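PDB 4ITC: Lys-gingipain W83 from Porphyromonas gingivalis, which cleaves proteins after lysine as a secreted cysteine protease and carries adhesin domains that are haemolytic in vitro when isolated; this is the calcium-binding K1 domain. Local coordinates for residues Tyr39-Phe50 and Ser156-Glu166; Phe107-Thr115 and Gln137-Gly145. One frame throughout, in Å; residues are numbered along the deposited sequence.

Contact 1. Residues Tyr39-Phe50 and Ser156-Glu166. With CA (calcium ion), chain C; GAI (guanidine), chain E.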
loop_
_atom_site.group_PDB
_atom_site.type_symbol
_atom_site.label_atom_id
_atom_site.label_comp_id
_atom_site.label_asym_id
_atom_site.label_seq_id
_atom_site.Cartn_x
_atom_site.Cartn_y
_atom_site.Cartn_z
ATOM N N TYR A 39 2.240 10.724 4.941
ATOM C CA TYR A 39 2.805 10.657 6.285
ATOM C C TYR A 39 3.926 11.687 6.376
ATOM O O TYR A 39 4.908 11.611 5.669
ATOM C CB TYR A 39 3.317 9.257 6.608
ATOM C CG TYR A 39 4.020 9.284 7.934
ATOM C CD1 TYR A 39 3.304 9.455 9.102
ATOM C CD2 TYR A 39 5.384 9.242 7.992
ATOM C CE1 TYR A 39 3.952 9.597 10.317
ATOM C CE2 TYR A 39 6.041 9.345 9.206
ATOM C CZ TYR A 39 5.298 9.511 10.350
ATOM O OH TYR A 39 5.969 9.614 11.547
ATOM N N ASN A 40 3.732 12.669 7.248
ATOM C CA ASN A 40 4.721 13.729 7.457
ATOM C C ASN A 40 5.232 14.295 6.147
ATOM O O ASN A 40 6.417 14.588 5.992
ATOM C CB ASN A 40 5.859 13.207 8.358
ATOM C CG ASN A 40 6.833 14.300 8.808
ATOM O OD1 ASN A 40 8.041 14.036 9.037
ATOM N ND2 ASN A 40 6.337 15.509 8.927
ATOM N N SER A 41 4.323 14.429 5.190
ATOM C CA SER A 41 4.642 14.779 3.817
ATOM C C SER A 41 3.362 15.012 3.025
ATOM O O SER A 41 2.312 14.616 3.445
ATOM C CB SER A 41 5.502 13.711 3.166
ATOM O OG SER A 41 4.797 12.490 2.991
ATOM N N ASN A 42 3.532 15.574 1.824
ATOM C CA ASN A 42 2.462 16.067 0.963
ATOM C C ASN A 42 1.777 15.005 0.073
ATOM O O ASN A 42 0.627 15.149 -0.356
ATOM C CB ASN A 42 3.106 17.114 0.038
ATOM C CG ASN A 42 2.091 18.013 -0.649
ATOM O OD1 ASN A 42 1.361 18.748 0.020
ATOM N ND2 ASN A 42 2.075 17.999 -1.981
ATOM N N GLY A 43 2.535 13.985 -0.267
ATOM C CA GLY A 43 2.126 12.971 -1.235
ATOM C C GLY A 43 2.182 11.553 -0.712
ATOM O O GLY A 43 2.969 11.220 0.167
ATOM N N CYS A 44 1.277 10.734 -1.227
ATOM C CA CYS A 44 1.249 9.299 -0.901
ATOM C C CYS A 44 0.567 8.566 -2.031
ATOM O O CYS A 44 0.353 9.147 -3.094
ATOM C CB CYS A 44 0.540 9.051 0.400
ATOM S SG CYS A 44 -1.220 9.411 0.438
ATOM N N VAL A 45 0.267 7.272 -1.838
ATOM C CA VAL A 45 -0.571 6.542 -2.765
ATOM C C VAL A 45 -1.749 5.952 -2.006
ATOM O O VAL A 45 -1.701 5.768 -0.807
ATOM C CB VAL A 45 0.194 5.412 -3.498
ATOM C CG1 VAL A 45 1.274 6.037 -4.364
ATOM C CG2 VAL A 45 0.780 4.422 -2.528
ATOM N N TYR A 46 -2.819 5.684 -2.750
ATOM C CA TYR A 46 -4.019 5.142 -2.143
ATOM C C TYR A 46 -4.765 4.240 -3.111
ATOM O O TYR A 46 -4.576 4.285 -4.338
ATOM C CB TYR A 46 -4.946 6.241 -1.651
ATOM C CG TYR A 46 -5.645 7.011 -2.743
ATOM C CD1 TYR A 46 -4.990 8.027 -3.435
ATOM C CD2 TYR A 46 -6.951 6.749 -3.062
ATOM C CE1 TYR A 46 -5.635 8.747 -4.394
ATOM C CE2 TYR A 46 -7.620 7.467 -4.043
ATOM C CZ TYR A 46 -6.948 8.469 -4.719
ATOM O OH TYR A 46 -7.613 9.204 -5.708
ATOM N N SER A 47 -5.588 3.359 -2.536
ATOM C CA SER A 47 -6.412 2.452 -3.291
ATOM C C SER A 47 -7.790 2.406 -2.639
ATOM O O SER A 47 -7.933 2.441 -1.411
ATOM C CB SER A 47 -5.771 1.075 -3.323
ATOM O OG SER A 47 -6.572 0.125 -3.978
ATOM N N GLU A 48 -8.829 2.350 -3.485
ATOM C CA GLU A 48 -10.222 2.522 -3.089
ATOM C C GLU A 48 -10.983 1.209 -2.930
ATOM O O GLU A 48 -11.008 0.362 -3.848
ATOM C CB GLU A 48 -10.937 3.335 -4.172
ATOM C CG GLU A 48 -10.365 4.726 -4.366
ATOM C CD GLU A 48 -10.699 5.297 -5.725
ATOM O OE1 GLU A 48 -11.379 6.366 -5.724
ATOM O OE2 GLU A 48 -10.340 4.683 -6.774
ATOM N N SER A 49 -11.715 1.077 -1.815
ATOM C CA SER A 49 -12.798 0.100 -1.716
ATOM C C SER A 49 -14.190 0.702 -1.857
ATOM O O SER A 49 -15.181 -0.041 -1.870
ATOM C CB SER A 49 -12.688 -0.678 -0.396
ATOM O OG SER A 49 -13.092 0.098 0.681
ATOM N N PHE A 50 -14.251 2.031 -1.966
ATOM C CA PHE A 50 -15.470 2.794 -2.234
ATOM C C PHE A 50 -14.994 4.058 -2.921
ATOM O O PHE A 50 -14.055 4.693 -2.450
ATOM C CB PHE A 50 -16.163 3.145 -0.919
ATOM C CG PHE A 50 -17.461 3.933 -1.088
ATOM C CD1 PHE A 50 -17.427 5.306 -1.153
ATOM C CD2 PHE A 50 -18.659 3.275 -1.262
ATOM C CE1 PHE A 50 -18.594 6.040 -1.323
ATOM C CE2 PHE A 50 -19.837 3.992 -1.435
ATOM C CZ PHE A 50 -19.787 5.365 -1.461
ATOM N N SER A 156 -11.333 -6.698 0.172
ATOM C CA SER A 156 -11.780 -5.453 0.766
ATOM C C SER A 156 -12.982 -4.968 -0.019
ATOM O O SER A 156 -13.064 -5.106 -1.254
ATOM C CB SER A 156 -10.691 -4.365 0.702
ATOM O OG SER A 156 -9.554 -4.735 1.469
ATOM N N THR A 157 -13.961 -4.445 0.694
ATOM C CA THR A 157 -15.069 -3.786 -0.010
ATOM C C THR A 157 -15.816 -2.850 0.934
ATOM O O THR A 157 -15.938 -3.104 2.145
ATOM C CB THR A 157 -16.021 -4.842 -0.621
ATOM O OG1 THR A 157 -16.952 -4.194 -1.489
ATOM C CG2 THR A 157 -16.822 -5.565 0.484
ATOM N N ASP A 158 -16.271 -1.737 0.393
ATOM C CA ASP A 158 -17.234 -0.879 1.068
ATOM C C ASP A 158 -16.739 -0.230 2.340
ATOM O O ASP A 158 -17.480 -0.054 3.290
ATOM C CB ASP A 158 -18.554 -1.673 1.321
ATOM C CG ASP A 158 -19.681 -0.784 1.698
ATOM O OD1 ASP A 158 -19.737 0.391 1.263
ATOM O OD2 ASP A 158 -20.586 -1.278 2.410
ATOM N N MET A 159 -15.482 0.204 2.315
ATOM C CA MET A 159 -14.912 1.010 3.380
ATOM C C MET A 159 -14.587 2.363 2.772
ATOM O O MET A 159 -15.531 3.126 2.424
ATOM C CB MET A 159 -13.765 0.275 4.050
ATOM C CG MET A 159 -14.282 -0.856 4.942
ATOM S SD MET A 159 -15.033 -0.209 6.444
ATOM C CE MET A 159 -16.101 -1.608 6.936
ATOM N N PHE A 160 -13.319 2.691 2.563
ATOM C CA PHE A 160 -13.034 3.934 1.815
ATOM C C PHE A 160 -11.723 3.776 1.060
ATOM O O PHE A 160 -11.727 3.225 -0.032
ATOM C CB PHE A 160 -13.135 5.192 2.682
ATOM C CG PHE A 160 -13.179 6.475 1.898
ATOM C CD1 PHE A 160 -14.100 6.636 0.879
ATOM C CD2 PHE A 160 -12.308 7.497 2.167
ATOM C CE1 PHE A 160 -14.175 7.836 0.159
ATOM C CE2 PHE A 160 -12.369 8.712 1.437
ATOM C CZ PHE A 160 -13.290 8.862 0.434
ATOM N N TYR A 161 -10.640 4.303 1.580
ATOM C CA TYR A 161 -9.301 4.108 0.992
ATOM C C TYR A 161 -8.336 3.542 1.995
ATOM O O TYR A 161 -8.420 3.822 3.193
ATOM C CB TYR A 161 -8.631 5.374 0.471
ATOM C CG TYR A 161 -9.420 6.410 -0.267
ATOM C CD1 TYR A 161 -10.575 6.084 -1.001
ATOM C CD2 TYR A 161 -8.955 7.719 -0.294
ATOM C CE1 TYR A 161 -11.263 7.077 -1.674
ATOM C CE2 TYR A 161 -9.631 8.714 -0.983
ATOM C CZ TYR A 161 -10.781 8.382 -1.665
ATOM O OH TYR A 161 -11.510 9.306 -2.414
ATOM N N ILE A 162 -7.370 2.776 1.475
ATOM C CA ILE A 162 -6.130 2.523 2.147
ATOM C C ILE A 162 -5.068 3.447 1.546
ATOM O O ILE A 162 -4.949 3.563 0.318
ATOM C CB ILE A 162 -5.699 1.022 2.074
ATOM C CG1 ILE A 162 -4.415 0.789 2.889
ATOM C CG2 ILE A 162 -5.598 0.490 0.660
ATOM C CD1 ILE A 162 -4.099 -0.686 3.025
ATOM N N ASP A 163 -4.283 4.069 2.409
ATOM C CA ASP A 163 -3.207 4.942 2.001
ATOM C C ASP A 163 -1.866 4.295 2.419
ATOM O O ASP A 163 -1.756 3.740 3.501
ATOM C CB ASP A 163 -3.289 6.277 2.702
ATOM C CG ASP A 163 -4.590 7.048 2.523
ATOM O OD1 ASP A 163 -5.473 6.745 1.682
ATOM O OD2 ASP A 163 -4.707 8.061 3.310
ATOM N N LEU A 164 -0.845 4.513 1.604
ATOM C CA LEU A 164 0.469 3.918 1.753
ATOM C C LEU A 164 1.503 4.996 1.452
ATOM O O LEU A 164 1.336 5.776 0.498
ATOM C CB LEU A 164 0.627 2.736 0.770
ATOM C CG LEU A 164 2.023 2.157 0.575
ATOM C CD1 LEU A 164 2.361 1.326 1.788
ATOM C CD2 LEU A 164 2.083 1.261 -0.667
ATOM N N ASP A 165 2.569 5.057 2.271
ATOM C CA ASP A 165 3.597 6.096 2.082
ATOM C C ASP A 165 4.952 5.650 2.579
ATOM O O ASP A 165 5.078 4.694 3.371
ATOM C CB ASP A 165 3.169 7.403 2.767
ATOM C CG ASP A 165 3.816 8.647 2.167
ATOM O OD1 ASP A 165 4.454 8.577 1.100
ATOM O OD2 ASP A 165 3.637 9.736 2.765
ATOM N N GLU A 166 5.975 6.350 2.068
ATOM C CA GLU A 166 7.332 6.355 2.628
ATOM C C GLU A 166 7.891 4.933 2.708
ATOM O O GLU A 166 8.167 4.415 3.783
ATOM C CB GLU A 166 7.310 7.040 3.973
ATOM C CG GLU A 166 6.854 8.509 3.879
ATOM C CD GLU A 166 7.665 9.386 2.954
ATOM O OE1 GLU A 166 7.012 10.274 2.343
ATOM O OE2 GLU A 166 8.911 9.159 2.805
HETATM CA CA CA C . 5.057 10.934 1.127
HETATM C C GAI E . -19.957 0.738 5.775
HETATM N N1 GAI E . -20.485 1.132 6.861
HETATM N N2 GAI E . -20.651 0.672 4.657
HETATM N N3 GAI E . -18.701 0.379 5.864
HETATM O O HOH W 1 -12.930 8.292 -4.545
#
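Two neighbouring antiparallel strands of the cleaved adhesin beta sandwich, 43-48 and 161-166, meet here and share a calcium site at one end of their paired region. Ser41 OG and Gly43 O bind the calcium ion from one segment; Asp165, through both carboxylate oxygens, and Glu166 OE1 bind it from the other, at 2.3 to 2.5 Å, and Ser7 and Glu9 complete the shell. Asp165 OD2 lies 2.5 Å from the calcium and also accepts the N-H of Tyr39 on its anti lone pair, at 2.8 Å from Tyr39 N, which helps fix the carboxylate's rotation. Ser41 OG in turn bonds to Tyr39 O from above the carbonyl plane. Along the strands, Val45 and Leu164 form a hydrogen-bonded pair, as do Ser47 and Ile162; Val45 N to Leu164 O is almost straight (177°). Val45 CG2 lies alongside Leu164 CB on the face that Ser47 and Ile162 share. On the other face Tyr161 is sandwiched: Phe160 CE2 sits over the centre of one ring face, and Tyr46 CD2 lies toward the rim of the opposite face, 3.6 Å from Tyr161 CD2, with the Tyr46 and Tyr161 ring planes 31° apart. A water joins Tyr161 OH to Glu48 OE1, while Glu48 OE2 pairs with Lys29. At the far end chi1 of 75° places Ser49 OG between its own N and carbonyl carbon, where it accepts the N-H of Met159 (Ser49 OG to Met159 N 2.9 Å) and also bonds to Glu91. Asp158 O and OD2 hold a guanidine there. Three carboxylates, counting Glu9, converge on the calcium, whose charge probably offsets their repulsion and so ties the start of strand 43-48 and the middle of strand 161-171 to Ser7 and Glu9.

Contact 2. Residues Phe107-Thr115 and Gln137-Gly145. With GAI (guanidine), chain D.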
loop_
_atom_site.group_PDB
_atom_site.type_symbol
_atom_site.label_atom_id
_atom_site.label_comp_id
_atom_site.label_asym_id
_atom_site.label_seq_id
_atom_site.Cartn_x
_atom_site.Cartn_y
_atom_site.Cartn_z
ATOM N N PHE A 107 3.326 -13.350 -7.086
ATOM C CA PHE A 107 3.317 -12.902 -5.695
ATOM C C PHE A 107 2.520 -13.843 -4.828
ATOM O O PHE A 107 1.328 -13.708 -4.713
ATOM C CB PHE A 107 2.765 -11.476 -5.624
ATOM C CG PHE A 107 3.697 -10.498 -6.262
ATOM C CD1 PHE A 107 4.909 -10.173 -5.659
ATOM C CD2 PHE A 107 3.421 -9.976 -7.522
ATOM C CE1 PHE A 107 5.798 -9.305 -6.280
ATOM C CE2 PHE A 107 4.311 -9.118 -8.137
ATOM C CZ PHE A 107 5.488 -8.770 -7.500
ATOM N N THR A 108 3.194 -14.839 -4.277
ATOM C CA THR A 108 2.489 -15.820 -3.462
ATOM C C THR A 108 2.993 -15.898 -2.017
ATOM O O THR A 108 2.258 -16.372 -1.126
ATOM C CB THR A 108 2.603 -17.213 -4.107
ATOM O OG1 THR A 108 3.977 -17.539 -4.316
ATOM C CG2 THR A 108 1.879 -17.213 -5.478
ATOM N N ASN A 109 4.195 -15.378 -1.776
ATOM C CA ASN A 109 4.730 -15.404 -0.428
ATOM C C ASN A 109 4.264 -14.151 0.284
ATOM O O ASN A 109 4.912 -13.100 0.080
ATOM C CB ASN A 109 6.252 -15.471 -0.484
ATOM C CG ASN A 109 6.870 -15.579 0.899
ATOM O OD1 ASN A 109 6.154 -15.658 1.893
ATOM N ND2 ASN A 109 8.183 -15.487 0.969
ATOM N N ALA A 110 3.161 -14.254 1.028
ATOM C CA ALA A 110 2.641 -13.136 1.827
ATOM C C ALA A 110 3.479 -13.005 3.049
ATOM O O ALA A 110 3.442 -13.884 3.948
ATOM C CB ALA A 110 1.184 -13.271 2.234
ATOM N N LEU A 111 4.210 -11.912 3.101
ATOM C CA LEU A 111 5.085 -11.597 4.229
ATOM C C LEU A 111 4.357 -10.964 5.379
ATOM O O LEU A 111 4.782 -11.068 6.541
ATOM C CB LEU A 111 6.217 -10.665 3.765
ATOM C CG LEU A 111 7.043 -11.110 2.531
ATOM C CD1 LEU A 111 8.073 -10.057 2.183
ATOM C CD2 LEU A 111 7.711 -12.444 2.760
ATOM N N LEU A 112 3.295 -10.235 5.059
ATOM C CA LEU A 112 2.469 -9.485 5.988
ATOM C C LEU A 112 1.061 -9.453 5.390
ATOM O O LEU A 112 0.912 -9.236 4.212
ATOM C CB LEU A 112 3.008 -8.063 6.199
ATOM C CG LEU A 112 2.201 -7.123 7.098
ATOM C CD1 LEU A 112 1.955 -7.716 8.453
ATOM C CD2 LEU A 112 2.958 -5.817 7.281
ATOM N N GLU A 113 0.052 -9.742 6.185
ATOM C CA GLU A 113 -1.327 -9.661 5.720
ATOM C C GLU A 113 -2.177 -9.244 6.893
ATOM O O GLU A 113 -2.111 -9.872 7.972
ATOM C CB GLU A 113 -1.793 -10.999 5.152
ATOM C CG GLU A 113 -3.250 -10.979 4.738
ATOM C CD GLU A 113 -3.711 -12.123 3.859
ATOM O OE1 GLU A 113 -2.913 -13.067 3.586
ATOM O OE2 GLU A 113 -4.888 -12.087 3.445
ATOM N N GLU A 114 -2.987 -8.199 6.738
ATOM C CA GLU A 114 -3.788 -7.699 7.831
ATOM C C GLU A 114 -4.942 -6.855 7.373
ATOM O O GLU A 114 -4.973 -6.382 6.224
ATOM C CB GLU A 114 -2.936 -6.909 8.823
ATOM C CG GLU A 114 -2.477 -5.561 8.341
ATOM C CD GLU A 114 -1.634 -4.793 9.373
ATOM O OE1 GLU A 114 -1.576 -3.548 9.255
ATOM O OE2 GLU A 114 -1.061 -5.436 10.290
ATOM N N THR A 115 -5.905 -6.692 8.266
ATOM C CA THR A 115 -6.999 -5.726 8.089
ATOM C C THR A 115 -6.753 -4.585 9.063
ATOM O O THR A 115 -6.541 -4.796 10.270
ATOM C CB THR A 115 -8.381 -6.377 8.327
ATOM O OG1 THR A 115 -8.554 -7.503 7.459
ATOM C CG2 THR A 115 -9.532 -5.375 8.067
ATOM N N GLN A 137 3.403 2.388 11.198
ATOM C CA GLN A 137 4.573 1.941 10.483
ATOM C C GLN A 137 4.674 0.416 10.562
ATOM O O GLN A 137 4.419 -0.185 11.604
ATOM C CB GLN A 137 5.832 2.597 11.034
ATOM C CG GLN A 137 7.020 2.284 10.145
ATOM C CD GLN A 137 8.292 2.935 10.555
ATOM O OE1 GLN A 137 8.594 2.972 11.737
ATOM N NE2 GLN A 137 9.078 3.417 9.575
ATOM N N LYS A 138 5.069 -0.214 9.459
ATOM C CA LYS A 138 5.208 -1.669 9.375
ATOM C C LYS A 138 6.644 -1.980 8.952
ATOM O O LYS A 138 7.266 -1.229 8.204
ATOM C CB LYS A 138 4.253 -2.255 8.321
ATOM C CG LYS A 138 2.796 -1.846 8.437
ATOM C CD LYS A 138 2.124 -2.382 9.676
ATOM C CE LYS A 138 0.816 -1.670 9.910
ATOM N NZ LYS A 138 0.163 -2.238 11.121
ATOM N N THR A 139 7.154 -3.081 9.476
ATOM C CA THR A 139 8.512 -3.550 9.184
ATOM C C THR A 139 8.428 -5.004 8.814
ATOM O O THR A 139 7.810 -5.813 9.539
ATOM C CB THR A 139 9.413 -3.452 10.447
ATOM O OG1 THR A 139 9.442 -2.101 10.857
ATOM C CG2 THR A 139 10.823 -3.874 10.127
ATOM N N VAL A 140 8.989 -5.311 7.651
ATOM C CA VAL A 140 8.909 -6.642 7.025
ATOM C C VAL A 140 10.289 -7.110 6.593
ATOM O O VAL A 140 10.999 -6.389 5.940
ATOM C CB VAL A 140 7.999 -6.574 5.766
ATOM C CG1 VAL A 140 7.905 -7.929 5.107
ATOM C CG2 VAL A 140 6.608 -6.045 6.157
ATOM N N ASP A 141 10.681 -8.330 6.949
ATOM C CA ASP A 141 11.943 -8.896 6.465
ATOM C C ASP A 141 11.728 -9.455 5.072
ATOM O O ASP A 141 10.738 -10.154 4.804
ATOM C CB ASP A 141 12.428 -9.979 7.431
ATOM C CG ASP A 141 12.904 -9.375 8.767
ATOM O OD1 ASP A 141 13.686 -8.399 8.721
ATOM O OD2 ASP A 141 12.463 -9.823 9.847
ATOM N N LEU A 142 12.667 -9.160 4.170
ATOM C CA LEU A 142 12.577 -9.613 2.793
ATOM C C LEU A 142 13.545 -10.773 2.599
ATOM O O LEU A 142 14.706 -10.667 2.948
ATOM C CB LEU A 142 12.935 -8.503 1.832
ATOM C CG LEU A 142 12.086 -7.231 1.918
ATOM C CD1 LEU A 142 12.486 -6.192 0.893
ATOM C CD2 LEU A 142 10.621 -7.586 1.727
ATOM N N PRO A 143 13.055 -11.900 2.124
ATOM C CA PRO A 143 13.972 -13.041 1.923
ATOM C C PRO A 143 15.104 -12.759 0.941
ATOM O O PRO A 143 15.014 -11.923 0.009
ATOM C CB PRO A 143 13.050 -14.123 1.351
ATOM C CG PRO A 143 11.672 -13.732 1.744
ATOM C CD PRO A 143 11.640 -12.247 1.840
ATOM N N ALA A 144 16.192 -13.502 1.106
ATOM C CA ALA A 144 17.285 -13.449 0.134
ATOM C C ALA A 144 16.761 -13.820 -1.267
ATOM O O ALA A 144 15.993 -14.777 -1.413
ATOM C CB ALA A 144 18.361 -14.446 0.551
ATOM N N GLY A 145 17.223 -13.095 -2.293
ATOM C CA GLY A 145 16.796 -13.327 -3.659
ATOM C C GLY A 145 15.512 -12.634 -4.065
ATOM O O GLY A 145 15.058 -12.803 -5.204
HETATM C C GAI D . 21.085 -16.547 2.041
HETATM N N1 GAI D . 21.468 -15.845 3.013
HETATM N N2 GAI D . 20.131 -17.469 2.123
HETATM N N3 GAI D . 21.648 -16.342 0.873
#
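Leu111 and Leu112 reach across from one sheet of the beta sandwich to Val140 in the other, so this is a contact between facing sheets, with the axes of strands 112-115 and 137-142 about 9.6 Å apart and no backbone bond between them. Val140 offers one methyl to each leucine. Its CG1 presses on Leu111 CB at 3.5 Å, tighter than usual for two carbons, and its CG2 meets Leu112 CD2 at 3.8 Å. The Leu111 side chain crosses Val140 at about a right angle, and its two methyls then divide: CD1 packs on Leu142 CD2 at 3.6 Å, whereas Leu111 CD2 meets CD of the Pro143 ring at 4.0 Å. Leu112, with CG turned opposite its own N (chi1 177°), brings CD2 over Lys138 CB as well. Beyond this apolar patch, Lys138 bends at chi2 (-67°) and then runs extended toward Glu114, which comes from the opposite direction.

Behind these side chains, a classic beta bulge lets both Leu111 and Leu112 face Val95 of the adjacent strand, 92-98, so that consecutive leucines can point at the other sheet. Strand 75-83 backs the second segment: Lys138 bonds to Phe79 through the backbone and rests its side chain on Phe79 and Val81. Tyr93 touches Lys138 and forms a weak hydrogen bond with Glu114 OE1, giving this oxygen a second partner. Between these two segments the polar link is a salt bridge, in which Lys138 NZ donates to Glu114 OE1 at 2.9 Å, on the syn lone pair of that oxygen.

Overall arrangement
Contact 1 joins neighbours within one sheet, whereas contact 2 joins that sheet to the one facing it: one is pairing within a sheet, the other packing between sheets. Strand 75-83 links them, pairing with 161-171 on one side and with 136-142 on the other. Their centres are about 18 Å apart and their nearest atoms about 6 Å, without touching. In sequence, contact 2 is nested inside the loop that contact 1 closes. The side chain of Lys138 lies about 11 Å from those of Asp165 and Glu166, so the salt bridge is separate from the calcium site. Different guanidine molecules lie beside Asp158 and Met159 of contact 1 and beside Ala144 in the 137-145 segment.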